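Local coordinates for 190aa long hypothetical protein (Pyrococcus horikoshii, PDB 2DDZ) that is of unknown function but assembles as a hexamer and belongs to an uncharacterised family in the class II tRNA synthetase clan, at residues R12-D17 / V38-K43; V69-E74 / I136-K141; E5-K10 / R28-L33; K43-V48 / E62-D67. All coordinates share one frame; numbering follows the deposited sequence.

All four contacts reach one mixed sheet, with strand 36-45 at its hub. Contacts 1 and 3 interlock along the chain, since their segments alternate; contact 4 follows, then contact 2. Contact 1 bonds a loop to the edge of strand 36-45, and contact 4 takes over from it at Lys43, their centres about 11 Å apart. Strand 68-75 carries contact 2, about 8 Å from contact 1 between centres, where Phe40 O meets His70 N. Contact 3 packs helix 25-30 against strand 5-8, on the other flank of strand 36-45; it lies farthest from contact 4, about 22 Å between centres. Contacts 1 and 3 together supply all four residues of the guanidine pocket.

Contact 1: residues R12-D17 / V38-K43; sequences RRIDYD and VVFRGK
The loop that leads from strand 5-8 to helix 25-30 runs along the edge of the C-terminal half of strand 36-45, continuing beyond strand 5-8, and meets it through Arg13 to Tyr16 and Phe40 to Lys43. Two backbone bonds pin it: Ile14 N to Arg41 O at 2.9 Å and Tyr16 N to Lys43 O at 2.8 Å. Between them Asp15 OD1 accepts Lys43 N at 2.8 Å, on the anti side of the carboxylate and 23° out of its plane. The Asp15 and Lys43 side chains lie alongside each other, and a water ties their ends together, accepting from Lys43 NZ at 2.8 Å and donating to Asp15 OD1 at 3.1 Å. Phe40 CG sits between the backbone N and the carbonyl carbon (chi1 53°), which brings the ring edge to Ile14 O, 3.1 Å from CD2, while Ile14 CB packs on CD2 at 3.5 Å. Gly42, without a side chain, lets Ile14 O come down on its CA. Arg13 and Arg41 extend side by side, guanidinium planes 46° apart, with NH1 of Arg13 over one face of the Arg41 group. Asp67 forms a salt bridge with Arg41, and Ile14 also borders the bound guanidine. Asp67 probably offsets part of the repulsion between the two arginines, whereas the opposite charges of Asp15 and Lys43, too far apart for a salt bridge, are joined by the water.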
loop_
_atom_site.group_PDB
_atom_site.type_symbol
_atom_site.label_atom_id
_atom_site.label_comp_id
_atom_site.label_asym_id
_atom_site.label_seq_id
_atom_site.Cartn_x
_atom_site.Cartn_y
_atom_site.Cartn_z
ATOM N N ARG E 12 -2.318 5.199 39.382
ATOM C CA ARG E 12 -3.450 6.133 39.343
ATOM C C ARG E 12 -4.529 5.731 38.346
ATOM O O ARG E 12 -4.472 4.668 37.730
ATOM C CB ARG E 12 -2.953 7.525 38.967
ATOM C CG ARG E 12 -1.890 7.455 37.890
ATOM C CD ARG E 12 -1.718 8.732 37.117
ATOM N NE ARG E 12 -0.707 8.555 36.080
ATOM C CZ ARG E 12 -0.597 9.331 35.010
ATOM N NH1 ARG E 12 -1.444 10.340 34.836
ATOM N NH2 ARG E 12 0.357 9.099 34.117
ATOM N N ARG E 13 -5.517 6.606 38.201
ATOM C CA ARG E 13 -6.604 6.399 37.261
ATOM C C ARG E 13 -6.485 7.451 36.180
ATOM O O ARG E 13 -6.050 8.573 36.434
ATOM C CB ARG E 13 -7.966 6.563 37.931
ATOM C CG ARG E 13 -8.269 5.521 38.963
ATOM C CD ARG E 13 -9.764 5.307 39.087
ATOM N NE ARG E 13 -10.086 4.312 40.109
ATOM C CZ ARG E 13 -9.523 3.110 40.203
ATOM N NH1 ARG E 13 -9.889 2.285 41.170
ATOM N NH2 ARG E 13 -8.597 2.733 39.335
ATOM N N ILE E 14 -6.871 7.074 34.973
ATOM C CA ILE E 14 -6.845 7.982 33.841
ATOM C C ILE E 14 -8.204 7.840 33.187
ATOM O O ILE E 14 -8.638 6.718 32.924
ATOM C CB ILE E 14 -5.764 7.587 32.822
ATOM C CG1 ILE E 14 -4.382 7.616 33.477
ATOM C CG2 ILE E 14 -5.792 8.548 31.660
ATOM C CD1 ILE E 14 -4.048 8.975 34.069
ATOM N N ASP E 15 -8.883 8.959 32.937
ATOM C CA ASP E 15 -10.205 8.906 32.315
ATOM C C ASP E 15 -10.154 8.920 30.783
ATOM O O ASP E 15 -9.345 9.619 30.169
ATOM C CB ASP E 15 -11.086 10.061 32.814
ATOM C CG ASP E 15 -11.241 10.073 34.338
ATOM O OD1 ASP E 15 -11.464 8.996 34.932
ATOM O OD2 ASP E 15 -11.144 11.167 34.939
ATOM N N TYR E 16 -11.032 8.138 30.170
ATOM C CA TYR E 16 -11.102 8.052 28.717
ATOM C C TYR E 16 -12.213 8.953 28.176
ATOM O O TYR E 16 -13.393 8.702 28.411
ATOM C CB TYR E 16 -11.372 6.605 28.300
ATOM C CG TYR E 16 -11.444 6.394 26.806
ATOM C CD1 TYR E 16 -10.315 6.562 26.006
ATOM C CD2 TYR E 16 -12.645 6.032 26.190
ATOM C CE1 TYR E 16 -10.381 6.379 24.627
ATOM C CE2 TYR E 16 -12.723 5.845 24.817
ATOM C CZ TYR E 16 -11.588 6.021 24.042
ATOM O OH TYR E 16 -11.647 5.855 22.685
ATOM N N ASP E 17 -11.838 10.009 27.464
ATOM C CA ASP E 17 -12.837 10.898 26.885
ATOM C C ASP E 17 -12.797 10.748 25.358
ATOM O O ASP E 17 -13.342 11.577 24.613
ATOM C CB ASP E 17 -12.574 12.350 27.307
ATOM C CG ASP E 17 -11.303 12.924 26.712
ATOM O OD1 ASP E 17 -10.303 12.189 26.584
ATOM O OD2 ASP E 17 -11.301 14.129 26.388
ATOM N N VAL E 38 -1.412 0.197 26.089
ATOM C CA VAL E 38 -1.446 0.919 27.355
ATOM C C VAL E 38 -2.760 0.569 28.040
ATOM O O VAL E 38 -3.834 0.779 27.487
ATOM C CB VAL E 38 -1.399 2.445 27.141
ATOM C CG1 VAL E 38 -1.438 3.162 28.494
ATOM C CG2 VAL E 38 -0.141 2.824 26.371
ATOM N N VAL E 39 -2.665 0.037 29.251
ATOM C CA VAL E 39 -3.845 -0.367 30.006
ATOM C C VAL E 39 -4.004 0.476 31.249
ATOM O O VAL E 39 -3.066 0.647 32.026
ATOM C CB VAL E 39 -3.742 -1.844 30.392
ATOM C CG1 VAL E 39 -4.977 -2.283 31.147
ATOM C CG2 VAL E 39 -3.546 -2.679 29.124
ATOM N N PHE E 40 -5.200 1.018 31.423
ATOM C CA PHE E 40 -5.494 1.839 32.580
ATOM C C PHE E 40 -6.942 1.675 33.023
ATOM O O PHE E 40 -7.724 0.940 32.409
ATOM C CB PHE E 40 -5.213 3.311 32.281
ATOM C CG PHE E 40 -5.902 3.829 31.049
ATOM C CD1 PHE E 40 -5.510 3.391 29.788
ATOM C CD2 PHE E 40 -6.930 4.766 31.143
ATOM C CE1 PHE E 40 -6.106 3.905 28.626
ATOM C CE2 PHE E 40 -7.539 5.292 29.984
ATOM C CZ PHE E 40 -7.132 4.852 28.724
ATOM N N ARG E 41 -7.293 2.366 34.103
ATOM C CA ARG E 41 -8.637 2.317 34.648
ATOM C C ARG E 41 -9.120 3.736 34.935
ATOM O O ARG E 41 -8.328 4.625 35.266
ATOM C CB ARG E 41 -8.655 1.470 35.926
ATOM C CG ARG E 41 -10.038 1.198 36.500
ATOM C CD ARG E 41 -9.930 0.348 37.771
ATOM N NE ARG E 41 -11.215 0.122 38.436
ATOM C CZ ARG E 41 -11.364 -0.534 39.587
ATOM N NH1 ARG E 41 -10.309 -1.036 40.216
ATOM N NH2 ARG E 41 -12.572 -0.690 40.113
ATOM N N GLY E 42 -10.423 3.951 34.785
ATOM C CA GLY E 42 -10.968 5.271 35.027
ATOM C C GLY E 42 -12.368 5.412 34.475
ATOM O O GLY E 42 -13.009 4.417 34.120
ATOM N N LYS E 43 -12.840 6.653 34.410
ATOM C CA LYS E 43 -14.170 6.954 33.897
ATOM C C LYS E 43 -14.182 6.947 32.375
ATOM O O LYS E 43 -13.138 7.068 31.721
ATOM C CB LYS E 43 -14.624 8.335 34.370
ATOM C CG LYS E 43 -14.718 8.495 35.871
ATOM C CD LYS E 43 -15.098 9.921 36.242
ATOM C CE LYS E 43 -15.112 10.098 37.751
ATOM N NZ LYS E 43 -13.779 9.778 38.354
HETATM O O HOH W 1 -11.608 8.045 37.893
#

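Contact 2: residues V69-E74 / I136-K141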
loop_
_atom_site.group_PDB
_atom_site.type_symbol
_atom_site.label_atom_id
_atom_site.label_comp_id
_atom_site.label_asym_id
_atom_site.label_seq_id
_atom_site.Cartn_x
_atom_site.Cartn_y
_atom_site.Cartn_z
ATOM N N VAL E 69 -12.146 -0.471 32.534
ATOM C CA VAL E 69 -10.763 -0.857 32.246
ATOM C C VAL E 69 -10.582 -0.531 30.750
ATOM O O VAL E 69 -11.310 -1.059 29.899
ATOM C CB VAL E 69 -10.518 -2.374 32.467
ATOM C CG1 VAL E 69 -9.145 -2.763 31.931
ATOM C CG2 VAL E 69 -10.594 -2.711 33.953
ATOM N N HIS E 70 -9.628 0.340 30.437
ATOM C CA HIS E 70 -9.389 0.753 29.053
ATOM C C HIS E 70 -8.143 0.144 28.431
ATOM O O HIS E 70 -7.109 -0.011 29.098
ATOM C CB HIS E 70 -9.258 2.281 28.978
ATOM C CG HIS E 70 -10.463 3.021 29.469
ATOM N ND1 HIS E 70 -11.616 3.147 28.722
ATOM C CD2 HIS E 70 -10.698 3.669 30.636
ATOM C CE1 HIS E 70 -12.508 3.840 29.406
ATOM N NE2 HIS E 70 -11.976 4.170 30.572
ATOM N N TYR E 71 -8.236 -0.195 27.150
ATOM C CA TYR E 71 -7.085 -0.737 26.432
ATOM C C TYR E 71 -6.875 0.125 25.210
ATOM O O TYR E 71 -7.767 0.251 24.377
ATOM C CB TYR E 71 -7.304 -2.180 25.963
ATOM C CG TYR E 71 -7.626 -3.163 27.053
ATOM C CD1 TYR E 71 -8.882 -3.168 27.654
ATOM C CD2 TYR E 71 -6.683 -4.106 27.476
ATOM C CE1 TYR E 71 -9.203 -4.089 28.650
ATOM C CE2 TYR E 71 -6.994 -5.037 28.480
ATOM C CZ TYR E 71 -8.262 -5.018 29.058
ATOM O OH TYR E 71 -8.598 -5.922 30.033
ATOM N N ILE E 72 -5.701 0.726 25.104
ATOM C CA ILE E 72 -5.401 1.557 23.960
ATOM C C ILE E 72 -4.235 0.955 23.229
ATOM O O ILE E 72 -3.120 0.876 23.741
ATOM C CB ILE E 72 -5.095 2.987 24.371
ATOM C CG1 ILE E 72 -6.408 3.678 24.718
ATOM C CG2 ILE E 72 -4.386 3.730 23.242
ATOM C CD1 ILE E 72 -6.192 4.851 25.566
ATOM N N LEU E 73 -4.522 0.515 22.016
ATOM C CA LEU E 73 -3.542 -0.121 21.181
ATOM C C LEU E 73 -3.156 0.713 19.964
ATOM O O LEU E 73 -4.012 1.329 19.323
ATOM C CB LEU E 73 -4.095 -1.471 20.743
ATOM C CG LEU E 73 -3.240 -2.289 19.785
ATOM C CD1 LEU E 73 -1.913 -2.621 20.448
ATOM C CD2 LEU E 73 -3.991 -3.550 19.407
ATOM N N GLU E 74 -1.857 0.755 19.670
ATOM C CA GLU E 74 -1.364 1.462 18.495
ATOM C C GLU E 74 -0.320 0.605 17.791
ATOM O O GLU E 74 0.642 0.141 18.389
ATOM C CB GLU E 74 -0.770 2.831 18.840
ATOM C CG GLU E 74 -0.453 3.660 17.581
ATOM C CD GLU E 74 -0.346 5.159 17.858
ATOM O OE1 GLU E 74 0.025 5.536 18.985
ATOM O OE2 GLU E 74 -0.610 5.969 16.942
ATOM N N ILE E 136 -10.488 -0.693 23.628
ATOM C CA ILE E 136 -11.364 -1.707 24.193
ATOM C C ILE E 136 -11.653 -1.209 25.593
ATOM O O ILE E 136 -10.756 -0.717 26.273
ATOM C CB ILE E 136 -10.720 -3.099 24.327
ATOM C CG1 ILE E 136 -10.428 -3.706 22.955
ATOM C CG2 ILE E 136 -11.650 -4.006 25.126
ATOM C CD1 ILE E 136 -9.207 -3.119 22.310
ATOM N N GLY E 137 -12.907 -1.329 26.011
ATOM C CA GLY E 137 -13.292 -0.889 27.333
ATOM C C GLY E 137 -14.157 -1.947 27.978
ATOM O O GLY E 137 -15.052 -2.484 27.336
ATOM N N LEU E 138 -13.873 -2.273 29.234
ATOM C CA LEU E 138 -14.664 -3.268 29.946
ATOM C C LEU E 138 -15.216 -2.611 31.198
ATOM O O LEU E 138 -14.456 -2.045 31.989
ATOM C CB LEU E 138 -13.809 -4.477 30.338
ATOM C CG LEU E 138 -13.068 -5.243 29.235
ATOM C CD1 LEU E 138 -12.356 -6.428 29.865
ATOM C CD2 LEU E 138 -14.046 -5.722 28.153
ATOM N N ASN E 139 -16.535 -2.670 31.367
ATOM C CA ASN E 139 -17.177 -2.088 32.548
ATOM C C ASN E 139 -16.652 -2.782 33.807
ATOM O O ASN E 139 -16.571 -4.013 33.852
ATOM C CB ASN E 139 -18.700 -2.293 32.522
ATOM C CG ASN E 139 -19.388 -1.589 31.364
ATOM O OD1 ASN E 139 -19.261 -0.381 31.187
ATOM N ND2 ASN E 139 -20.145 -2.352 30.578
ATOM N N VAL E 140 -16.272 -1.993 34.809
ATOM C CA VAL E 140 -15.841 -2.551 36.088
ATOM C C VAL E 140 -17.176 -2.651 36.858
ATOM O O VAL E 140 -17.515 -3.697 37.416
ATOM C CB VAL E 140 -14.881 -1.610 36.833
ATOM C CG1 VAL E 140 -14.598 -2.157 38.231
ATOM C CG2 VAL E 140 -13.576 -1.481 36.051
ATOM N N LYS E 141 -17.917 -1.540 36.838
ATOM C CA LYS E 141 -19.231 -1.413 37.449
ATOM C C LYS E 141 -20.178 -0.990 36.307
ATOM O O LYS E 141 -19.719 -0.625 35.209
ATOM C CB LYS E 141 -19.260 -0.300 38.511
ATOM C CG LYS E 141 -18.138 -0.317 39.547
ATOM C CD LYS E 141 -18.170 0.953 40.427
ATOM C CE LYS E 141 -16.895 1.122 41.259
ATOM N NZ LYS E 141 -16.587 -0.088 42.073
#
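Four backbone hydrogen bonds join Val69 and Tyr71 to Leu138 and Ile136. Val69 N gives to Leu138 O at 2.8 Å and Leu138 N returns one to Val69 O at 2.9 Å; two residues on, Tyr71 N reaches Ile136 O at 2.7 Å and Ile136 N reaches Tyr71 O at 3.0 Å. His70 and Gly137 form the non-hydrogen-bonded pair between them, and there the backbones meet through CA-H...O contacts, such as Gly137 CA to Val69 O at 3.2 Å. This is a regular antiparallel ladder, axes 173° apart, that couples strand 68-75 to strand 131-139 in the buried middle of the mixed sheet. Val69, Tyr71, Ile136 and Leu138 share one face of it, under helix 161-184. Tyr71 is central to the packing, since its ring meets both Ile136 and Leu138: with CG anti to the carbonyl carbon (chi1 -58°), it leans across to the neighbouring strand. Ile136 O lies in the ring plane at the edge, Ile136 CB touches CD1 at 3.8 Å, and Leu138 CG approaches CE1 obliquely at 4.1 Å. The phenol oxygen passes Leu138 CD1 and hydrogen-bonds to Ser168 OG of that helix, which should hold the far end of the ring. Past the strand end, Val140 CG2 crosses to Val69 CG2 at 3.8 Å. On the opposite face of the sheet, the His70 ring stacks on Phe40 and its ND1 hydrogen-bonds to His135.

Contact 3: residues E5-K10 / R28-L33; sequences ELLIIK and RNFGIL. With GAI (guanidine), chain Q.
Leu7 and Phe30 cross at about a right angle: CD2 of the leucine approaches the ring obliquely and off-centre, 4.1 Å from its centroid and 30° from the ring normal, in a CH-pi contact. Phe30 is placed for this by chi1 of -47°, which puts CG beside its backbone N. Farther out on the same ring, Ile9 sends its CD1 methyl to CZ at 3.4 Å, again roughly at right angles to the aromatic side chain. CD2 of Leu7 also meets Ile32 CD1 at 3.4 Å, a tight fit for two methyls, so that this one branch is wedged between Phe30 and Ile32. At the strand's start, the Glu5 side chain bends round the other branch of Ile32, with CB 3.4 Å from CG2. The contact is held by van der Waals packing, with alternate residues Glu5, Leu7 and Ile9 all directed at the helix end and the turn behind it. Near the Phe30 ring, N3 of the bound guanidine lies 3.6 Å from CZ, approaching obliquely; Asn29, Arg12 and Ile14 complete that pocket. The packing is that of a beta-alpha-beta unit, in which helix 25-30 links the parallel neighbours 5-8 and 36-45 and packs against both.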
loop_
_atom_site.group_PDB
_atom_site.type_symbol
_atom_site.label_atom_id
_atom_site.label_comp_id
_atom_site.label_asym_id
_atom_site.label_seq_id
_atom_site.Cartn_x
_atom_site.Cartn_y
_atom_site.Cartn_z
ATOM N N GLU E 5 5.676 -3.167 23.031
ATOM C CA GLU E 5 5.658 -2.435 24.323
ATOM C C GLU E 5 4.344 -2.519 25.105
ATOM O O GLU E 5 3.266 -2.434 24.521
ATOM C CB GLU E 5 5.947 -0.951 24.095
ATOM C CG GLU E 5 7.395 -0.580 23.851
ATOM C CD GLU E 5 8.207 -0.494 25.129
ATOM O OE1 GLU E 5 7.754 0.164 26.095
ATOM O OE2 GLU E 5 9.309 -1.076 25.162
ATOM N N LEU E 6 4.453 -2.648 26.426
ATOM C CA LEU E 6 3.288 -2.739 27.297
ATOM C C LEU E 6 3.419 -1.846 28.529
ATOM O O LEU E 6 4.479 -1.772 29.147
ATOM C CB LEU E 6 3.068 -4.181 27.756
ATOM C CG LEU E 6 1.995 -4.384 28.838
ATOM C CD1 LEU E 6 0.630 -3.935 28.330
ATOM C CD2 LEU E 6 1.945 -5.843 29.225
ATOM N N LEU E 7 2.331 -1.167 28.876
ATOM C CA LEU E 7 2.308 -0.289 30.035
ATOM C C LEU E 7 0.962 -0.358 30.742
ATOM O O LEU E 7 -0.063 0.012 30.172
ATOM C CB LEU E 7 2.576 1.164 29.634
ATOM C CG LEU E 7 2.445 2.182 30.784
ATOM C CD1 LEU E 7 3.507 1.878 31.851
ATOM C CD2 LEU E 7 2.613 3.618 30.264
ATOM N N ILE E 8 0.974 -0.842 31.983
ATOM C CA ILE E 8 -0.238 -0.919 32.789
ATOM C C ILE E 8 -0.112 0.178 33.840
ATOM O O ILE E 8 0.801 0.138 34.655
ATOM C CB ILE E 8 -0.364 -2.263 33.535
ATOM C CG1 ILE E 8 -0.161 -3.445 32.588
ATOM C CG2 ILE E 8 -1.747 -2.376 34.156
ATOM C CD1 ILE E 8 -1.187 -3.525 31.491
ATOM N N ILE E 9 -1.008 1.160 33.817
ATOM C CA ILE E 9 -0.965 2.254 34.793
ATOM C C ILE E 9 -1.732 1.828 36.057
ATOM O O ILE E 9 -2.954 1.910 36.115
ATOM C CB ILE E 9 -1.564 3.540 34.191
ATOM C CG1 ILE E 9 -0.743 3.928 32.960
ATOM C CG2 ILE E 9 -1.553 4.677 35.223
ATOM C CD1 ILE E 9 -1.338 5.048 32.154
ATOM N N LYS E 10 -0.967 1.384 37.053
ATOM C CA LYS E 10 -1.491 0.905 38.319
ATOM C C LYS E 10 -1.527 1.947 39.461
ATOM O O LYS E 10 -2.384 1.882 40.342
ATOM C CB LYS E 10 -0.649 -0.293 38.759
ATOM C CG LYS E 10 -0.384 -1.272 37.630
ATOM C CD LYS E 10 0.708 -2.265 37.950
ATOM C CE LYS E 10 0.703 -3.354 36.891
ATOM N NZ LYS E 10 1.762 -4.365 37.103
ATOM N N ARG E 28 3.349 10.326 23.058
ATOM C CA ARG E 28 3.265 11.719 23.497
ATOM C C ARG E 28 3.172 11.822 25.014
ATOM O O ARG E 28 3.834 12.655 25.623
ATOM C CB ARG E 28 2.038 12.385 22.875
ATOM C CG ARG E 28 2.328 13.182 21.634
ATOM C CD ARG E 28 1.070 13.897 21.122
ATOM N NE ARG E 28 0.082 13.063 20.405
ATOM C CZ ARG E 28 -1.061 12.591 20.915
ATOM N NH1 ARG E 28 -1.869 11.872 20.156
ATOM N NH2 ARG E 28 -1.399 12.823 22.177
ATOM N N ASN E 29 2.367 10.945 25.607
ATOM C CA ASN E 29 2.142 10.963 27.052
ATOM C C ASN E 29 3.057 10.106 27.938
ATOM O O ASN E 29 3.424 10.525 29.033
ATOM C CB ASN E 29 0.682 10.602 27.317
ATOM C CG ASN E 29 -0.274 11.658 26.789
ATOM O OD1 ASN E 29 -0.653 11.656 25.614
ATOM N ND2 ASN E 29 -0.661 12.575 27.657
ATOM N N PHE E 30 3.427 8.920 27.467
ATOM C CA PHE E 30 4.263 8.024 28.255
ATOM C C PHE E 30 5.654 7.759 27.672
ATOM O O PHE E 30 6.449 7.036 28.258
ATOM C CB PHE E 30 3.496 6.725 28.460
ATOM C CG PHE E 30 2.069 6.937 28.900
ATOM C CD1 PHE E 30 1.785 7.464 30.165
ATOM C CD2 PHE E 30 1.005 6.630 28.046
ATOM C CE1 PHE E 30 0.468 7.676 30.575
ATOM C CE2 PHE E 30 -0.316 6.837 28.445
ATOM C CZ PHE E 30 -0.586 7.364 29.715
ATOM N N GLY E 31 5.954 8.353 26.523
ATOM C CA GLY E 31 7.267 8.166 25.930
ATOM C C GLY E 31 7.546 6.779 25.380
ATOM O O GLY E 31 8.697 6.427 25.116
ATOM N N ILE E 32 6.496 5.990 25.204
ATOM C CA ILE E 32 6.634 4.641 24.673
ATOM C C ILE E 32 6.632 4.720 23.153
ATOM O O ILE E 32 5.626 5.078 22.542
ATOM C CB ILE E 32 5.468 3.758 25.143
ATOM C CG1 ILE E 32 5.457 3.702 26.668
ATOM C CG2 ILE E 32 5.600 2.358 24.568
ATOM C CD1 ILE E 32 4.164 3.149 27.251
ATOM N N LEU E 33 7.764 4.384 22.548
ATOM C CA LEU E 33 7.914 4.433 21.096
ATOM C C LEU E 33 7.487 3.146 20.384
ATOM O O LEU E 33 7.691 2.050 20.894
ATOM C CB LEU E 33 9.371 4.732 20.765
ATOM C CG LEU E 33 9.759 5.002 19.316
ATOM C CD1 LEU E 33 9.248 6.359 18.891
ATOM C CD2 LEU E 33 11.276 4.948 19.194
HETATM C C GAI Q . -2.713 11.485 30.919
HETATM N N1 GAI Q . -3.973 11.734 30.683
HETATM N N2 GAI Q . -2.082 12.024 31.982
HETATM N N3 GAI Q . -2.030 10.669 30.077
#

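Contact 4: residues K43-V48 / E62-D67; sequences KCNVKV and EIKGDD
A short antiparallel strand pairing, partly buried, joins Cys44 and Asn45 at the end of strand 36-45 to Gly65 and Lys64 of strand 64-65. Cys44 N bonds to Gly65 O at 2.9 Å; the return bond from Gly65 N to Cys44 O is weak and its geometry doubtful. Farther along, Val46 N binds Ile63 O at 3.1 Å. The reverse link is made by a water instead, which donates to Val46 O at 2.9 Å and accepts from Ile63 N at 3.0 Å, so the ladder opens just where the chains begin to part. In the fold, strand 64-65 pairs with the C-terminal end of strand 36-45; at residues 66 and 67 the chain turns a corner and runs on into strand 68-75, which pairs antiparallel with the earlier part of strand 36-45. Asp67 at that corner forms a salt bridge with Arg41. Beyond the bridged pairs, Val46 and Ile63 lie side by side with CG2 of the valine 3.5 Å from CB of the isoleucine, and Cys44 SG reaches Ile63 CG2 at 4.1 Å; Cys44 and Ile63 also rest on Ile122 of strand 118-128. On the face of the ladder away from Cys44, Asn45, with CG anti to the backbone N (chi1 -175°), runs alongside the extended Lys64, its OD1 against the lysine methylenes, 3.0 Å from CE. The amine of Lys64 goes on to a salt bridge with Glu62, its hydrogen bond weak, NZ to OE1 at 3.4 Å.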
loop_
_atom_site.group_PDB
_atom_site.type_symbol
_atom_site.label_atom_id
_atom_site.label_comp_id
_atom_site.label_asym_id
_atom_site.label_seq_id
_atom_site.Cartn_x
_atom_site.Cartn_y
_atom_site.Cartn_z
ATOM N N LYS E 43 -12.840 6.653 34.410
ATOM C CA LYS E 43 -14.170 6.954 33.897
ATOM C C LYS E 43 -14.182 6.947 32.375
ATOM O O LYS E 43 -13.138 7.068 31.721
ATOM C CB LYS E 43 -14.624 8.335 34.370
ATOM C CG LYS E 43 -14.718 8.495 35.871
ATOM C CD LYS E 43 -15.098 9.921 36.242
ATOM C CE LYS E 43 -15.112 10.098 37.751
ATOM N NZ LYS E 43 -13.779 9.778 38.354
ATOM N N CYS E 44 -15.379 6.820 31.820
ATOM C CA CYS E 44 -15.553 6.821 30.377
ATOM C C CYS E 44 -16.642 7.812 29.991
ATOM O O CYS E 44 -17.819 7.582 30.259
ATOM C CB CYS E 44 -15.938 5.427 29.881
ATOM S SG CYS E 44 -16.261 5.352 28.099
ATOM N N ASN E 45 -16.246 8.925 29.390
ATOM C CA ASN E 45 -17.202 9.919 28.939
ATOM C C ASN E 45 -16.651 10.479 27.634
ATOM O O ASN E 45 -15.887 11.450 27.616
ATOM C CB ASN E 45 -17.379 11.012 29.991
ATOM C CG ASN E 45 -18.454 12.011 29.610
ATOM O OD1 ASN E 45 -19.391 11.682 28.880
ATOM N ND2 ASN E 45 -18.331 13.231 30.110
ATOM N N VAL E 46 -17.046 9.841 26.538
ATOM C CA VAL E 46 -16.563 10.211 25.214
ATOM C C VAL E 46 -17.158 11.470 24.636
ATOM O O VAL E 46 -18.363 11.556 24.440
ATOM C CB VAL E 46 -16.794 9.071 24.184
ATOM C CG1 VAL E 46 -16.148 9.439 22.850
ATOM C CG2 VAL E 46 -16.230 7.766 24.707
ATOM N N LYS E 47 -16.296 12.439 24.352
ATOM C CA LYS E 47 -16.719 13.691 23.750
ATOM C C LYS E 47 -17.157 13.415 22.307
ATOM O O LYS E 47 -16.497 12.674 21.574
ATOM C CB LYS E 47 -15.562 14.691 23.745
ATOM C CG LYS E 47 -15.133 15.173 25.120
ATOM C CD LYS E 47 -13.993 16.172 24.995
ATOM C CE LYS E 47 -13.606 16.772 26.339
ATOM N NZ LYS E 47 -13.181 15.748 27.336
ATOM N N VAL E 48 -18.274 14.013 21.911
ATOM C CA VAL E 48 -18.804 13.839 20.570
ATOM C C VAL E 48 -17.776 14.141 19.474
ATOM O O VAL E 48 -17.814 13.538 18.401
ATOM C CB VAL E 48 -20.058 14.718 20.380
ATOM C CG1 VAL E 48 -20.440 14.798 18.913
ATOM C CG2 VAL E 48 -21.204 14.122 21.171
ATOM N N GLU E 62 -24.694 7.956 23.937
ATOM C CA GLU E 62 -23.828 8.491 24.979
ATOM C C GLU E 62 -22.906 7.338 25.272
ATOM O O GLU E 62 -23.369 6.212 25.428
ATOM C CB GLU E 62 -24.581 8.792 26.275
ATOM C CG GLU E 62 -25.644 9.860 26.218
ATOM C CD GLU E 62 -26.244 10.115 27.588
ATOM O OE1 GLU E 62 -25.546 10.699 28.448
ATOM O OE2 GLU E 62 -27.406 9.715 27.809
ATOM N N ILE E 63 -21.612 7.596 25.330
ATOM C CA ILE E 63 -20.674 6.536 25.665
ATOM C C ILE E 63 -20.147 6.928 27.046
ATOM O O ILE E 63 -19.179 7.685 27.162
ATOM C CB ILE E 63 -19.508 6.455 24.650
ATOM C CG1 ILE E 63 -20.051 6.416 23.222
ATOM C CG2 ILE E 63 -18.725 5.174 24.868
ATOM C CD1 ILE E 63 -20.921 5.203 22.935
ATOM N N LYS E 64 -20.805 6.428 28.090
ATOM C CA LYS E 64 -20.422 6.747 29.464
ATOM C C LYS E 64 -20.344 5.568 30.431
ATOM O O LYS E 64 -20.950 4.514 30.225
ATOM C CB LYS E 64 -21.384 7.776 30.059
ATOM C CG LYS E 64 -21.319 9.160 29.451
ATOM C CD LYS E 64 -22.315 10.078 30.153
ATOM C CE LYS E 64 -22.288 11.487 29.586
ATOM N NZ LYS E 64 -23.250 12.379 30.295
ATOM N N GLY E 65 -19.596 5.789 31.506
ATOM C CA GLY E 65 -19.415 4.798 32.549
ATOM C C GLY E 65 -18.597 5.502 33.604
ATOM O O GLY E 65 -17.868 6.444 33.278
ATOM N N ASP E 66 -18.714 5.090 34.862
ATOM C CA ASP E 66 -17.931 5.740 35.907
ATOM C C ASP E 66 -16.659 4.970 36.222
ATOM O O ASP E 66 -15.708 5.528 36.762
ATOM C CB ASP E 66 -18.761 5.911 37.187
ATOM C CG ASP E 66 -19.878 6.939 37.033
ATOM O OD1 ASP E 66 -19.608 8.066 36.550
ATOM O OD2 ASP E 66 -21.028 6.620 37.405
ATOM N N ASP E 67 -16.639 3.689 35.872
ATOM C CA ASP E 67 -15.480 2.858 36.151
ATOM C C ASP E 67 -15.299 1.796 35.068
ATOM O O ASP E 67 -16.096 0.860 34.958
ATOM C CB ASP E 67 -15.660 2.206 37.518
ATOM C CG ASP E 67 -14.376 1.648 38.062
ATOM O OD1 ASP E 67 -13.328 2.310 37.888
ATOM O OD2 ASP E 67 -14.419 0.562 38.678
HETATM O O HOH W 2 -20.913 10.549 25.358
#